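Local coordinates for protein proline dipeptidase (Streptococcus pneumoniae, PDB 3PN9) that comprises the creatinase/prolidase N-terminal domain of a proline dipeptidase, which probably hydrolyses dipeptides with a C-terminal proline, at residues A[42-46]-A[57-61]. Residues are numbered along the deposited sequence; the frame is centred on the assembly and turned at random.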
ATOM      1  N   GLU A  42       3.116  21.255  30.599  1.00 23.91           N
ATOM      2  CA  GLU A  42       2.663  20.026  31.244  1.00 25.99           C
ATOM      3  C   GLU A  42       1.327  19.443  30.727  1.00 22.45           C
ATOM      4  O   GLU A  42       0.990  18.337  31.094  1.00 22.41           O
ATOM      5  CB  GLU A  42       2.576  20.278  32.788  1.00 28.52           C
ATOM      6  CG  GLU A  42       2.569  21.942  32.960  1.00 40.35           C
ATOM      7  CD  GLU A  42       4.033  22.568  33.319  1.00 48.79           C
ATOM      8  OE1 GLU A  42       4.150  23.811  33.391  1.00 50.89           O
ATOM      9  OE2 GLU A  42       5.052  21.850  33.564  1.00 50.84           O
ATOM     10  N   ARG A  43       0.563  20.141  29.902  1.00 19.19           N
ATOM     11  CA  ARG A  43      -0.732  19.654  29.482  1.00 19.63           C
ATOM     12  C   ARG A  43      -0.582  18.677  28.298  1.00 20.84           C
ATOM     13  O   ARG A  43       0.475  18.671  27.653  1.00 20.59           O
ATOM     14  CB  ARG A  43      -1.550  20.860  29.015  1.00 19.48           C
ATOM     15  CG  ARG A  43      -1.781  21.806  30.270  1.00 22.69           C
ATOM     16  CD  ARG A  43      -2.894  22.747  29.916  1.00 23.89           C
ATOM     17  NE  ARG A  43      -3.379  23.550  31.054  1.00 24.59           N
ATOM     18  CZ  ARG A  43      -3.003  24.792  31.314  1.00 32.33           C
ATOM     19  NH1 ARG A  43      -2.115  25.451  30.548  1.00 30.16           N
ATOM     20  NH2 ARG A  43      -3.544  25.413  32.374  1.00 32.18           N
ATOM     21  N   GLN A  44      -1.605  17.887  28.021  1.00 18.61           N
ATOM     22  CA  GLN A  44      -1.566  16.873  26.969  1.00 20.03           C
ATOM     23  C   GLN A  44      -1.896  17.487  25.604  1.00 19.64           C
ATOM     24  O   GLN A  44      -2.842  18.319  25.444  1.00 17.87           O
ATOM     25  CB  GLN A  44      -2.504  15.709  27.272  1.00 18.43           C
ATOM     26  CG  GLN A  44      -2.208  15.091  28.743  1.00 20.46           C
ATOM     27  CD  GLN A  44      -0.806  14.624  28.826  1.00 24.23           C
ATOM     28  OE1 GLN A  44      -0.204  14.155  27.784  1.00 17.30           O
ATOM     29  NE2 GLN A  44      -0.246  14.668  30.021  1.00 19.81           N
HETATM   30  N   MSE A  45      -1.098  17.094  24.611  1.00 17.09           N
HETATM   31  CA  MSE A  45      -1.463  17.390  23.227  1.00 13.94           C
HETATM   32  C   MSE A  45      -1.030  16.145  22.423  1.00 16.16           C
HETATM   33  O   MSE A  45       0.071  15.648  22.676  1.00 15.17           O
HETATM   34  CB  MSE A  45      -0.680  18.628  22.733  1.00 14.67           C
HETATM   35  CG  MSE A  45      -0.976  18.803  21.174  1.00 19.34           C
HETATM   36 SE   MSE A  45      -0.218  20.453  20.495  1.00 26.89          SE
HETATM   37  CE  MSE A  45       1.737  20.162  20.888  1.00 18.92           C
ATOM     38  N   PHE A  46      -1.889  15.624  21.550  1.00 15.00           N
ATOM     39  CA  PHE A  46      -1.499  14.538  20.664  1.00 15.56           C
ATOM     40  C   PHE A  46      -2.159  14.767  19.329  1.00 15.86           C
ATOM     41  O   PHE A  46      -3.327  15.253  19.255  1.00 15.96           O
ATOM     42  CB  PHE A  46      -1.995  13.142  21.155  1.00 15.72           C
ATOM     43  CG  PHE A  46      -1.415  12.730  22.480  1.00 16.97           C
ATOM     44  CD1 PHE A  46      -0.141  12.205  22.550  1.00 12.76           C
ATOM     45  CD2 PHE A  46      -2.194  12.911  23.686  1.00 14.39           C
ATOM     46  CE1 PHE A  46       0.446  11.788  23.790  1.00 12.92           C
ATOM     47  CE2 PHE A  46      -1.613  12.541  24.924  1.00 16.71           C
ATOM     48  CZ  PHE A  46      -0.344  11.941  24.976  1.00 14.89           C
ATOM     49  N   LEU A  57      -6.900  16.086  16.213  1.00 14.73           N
ATOM     50  CA  LEU A  57      -5.854  16.760  16.938  1.00 15.48           C
ATOM     51  C   LEU A  57      -6.439  17.048  18.357  1.00 17.89           C
ATOM     52  O   LEU A  57      -7.481  17.724  18.484  1.00 19.13           O
ATOM     53  CB  LEU A  57      -5.509  18.066  16.221  1.00 15.38           C
ATOM     54  CG  LEU A  57      -4.480  19.020  16.909  1.00 16.24           C
ATOM     55  CD1 LEU A  57      -3.134  18.361  17.482  1.00 18.23           C
ATOM     56  CD2 LEU A  57      -4.174  20.238  15.975  1.00 22.55           C
ATOM     57  N   PHE A  58      -5.725  16.604  19.400  1.00 17.44           N
ATOM     58  CA  PHE A  58      -6.241  16.789  20.801  1.00 16.96           C
ATOM     59  C   PHE A  58      -5.354  17.780  21.514  1.00 18.49           C
ATOM     60  O   PHE A  58      -4.149  17.568  21.536  1.00 16.58           O
ATOM     61  CB  PHE A  58      -6.178  15.422  21.510  1.00 15.52           C
ATOM     62  CG  PHE A  58      -6.714  15.484  22.960  1.00 18.85           C
ATOM     63  CD1 PHE A  58      -8.091  15.435  23.215  1.00 19.58           C
ATOM     64  CD2 PHE A  58      -5.805  15.646  24.016  1.00 17.11           C
ATOM     65  CE1 PHE A  58      -8.564  15.469  24.612  1.00 21.06           C
ATOM     66  CE2 PHE A  58      -6.242  15.682  25.368  1.00 18.53           C
ATOM     67  CZ  PHE A  58      -7.588  15.586  25.657  1.00 19.39           C
ATOM     68  N   VAL A  59      -5.911  18.863  22.102  1.00 15.70           N
ATOM     69  CA  VAL A  59      -5.084  19.948  22.612  1.00 16.91           C
ATOM     70  C   VAL A  59      -5.712  20.502  23.942  1.00 17.31           C
ATOM     71  O   VAL A  59      -6.887  20.224  24.168  1.00 17.67           O
ATOM     72  CB  VAL A  59      -5.013  21.140  21.640  1.00 16.87           C
ATOM     73  CG1 VAL A  59      -4.236  20.682  20.273  1.00 14.42           C
ATOM     74  CG2 VAL A  59      -6.429  21.728  21.327  1.00 18.02           C
ATOM     75  N   PRO A  60      -4.956  21.240  24.743  1.00 19.48           N
ATOM     76  CA  PRO A  60      -5.610  21.989  25.899  1.00 19.71           C
ATOM     77  C   PRO A  60      -6.671  22.920  25.354  1.00 21.18           C
ATOM     78  O   PRO A  60      -6.538  23.481  24.255  1.00 18.78           O
ATOM     79  CB  PRO A  60      -4.444  22.842  26.481  1.00 19.97           C
ATOM     80  CG  PRO A  60      -3.152  22.037  26.070  1.00 19.76           C
ATOM     81  CD  PRO A  60      -3.496  21.513  24.663  1.00 19.35           C
ATOM     82  N   ALA A  61      -7.672  23.245  26.175  1.00 21.59           N
ATOM     83  CA  ALA A  61      -8.822  24.038  25.722  1.00 21.56           C
ATOM     84  C   ALA A  61      -8.401  25.359  25.181  1.00 22.43           C
ATOM     85  O   ALA A  61      -8.969  25.827  24.197  1.00 23.61           O
ATOM     86  CB  ALA A  61      -9.835  24.248  26.982  1.00 24.07           C
TER
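The carbonyl oxygen of Phe58 is gripped by two groups of segment 42-46. Phe46 N donates a hydrogen bond to Phe58 O (3.0 Å), and the CA-H of Met45 adds a weaker CA-H...O contact to it, with Met45 CA 3.2 Å from Phe58 O. In return Phe58 N bonds Phe46 O at 2.8 Å, nearly straight at 170°. Phe46 and Phe58 thus form an antiparallel hydrogen-bonded pair where strand 46-50 joins strand 56-60, in the mixed sheet of the creatinase/prolidase N-terminal domain. Their side chains lie on one face. There the edge of the Phe58 ring meets Gln44 CB, while the ring itself packs nearly parallel to Tyr78 of the next strand, 75-78.

Met45, a selenomethionine, crosses Val59 at an angle. Its CG is anti to the backbone N (chi1 173°), which places CG 3.9 Å from Val59 CG1. Leu57 CD1 adds an apolar contact to the same CG, and the Met45 side chain also touches Phe36.

Residues 42-45 lie in the loop that leads into strand 46-50, and Pro60 takes over the contact without a backbone bond. The aliphatic part of Arg43 runs obliquely past the CB-CG edge of the proline ring, its CB 3.6 Å from Pro60 CG, while Arg43 NE forms a salt bridge with Asp80. Gln44 O is buried with no polar partner in the model; it sits 3.4 Å from Pro60 CD.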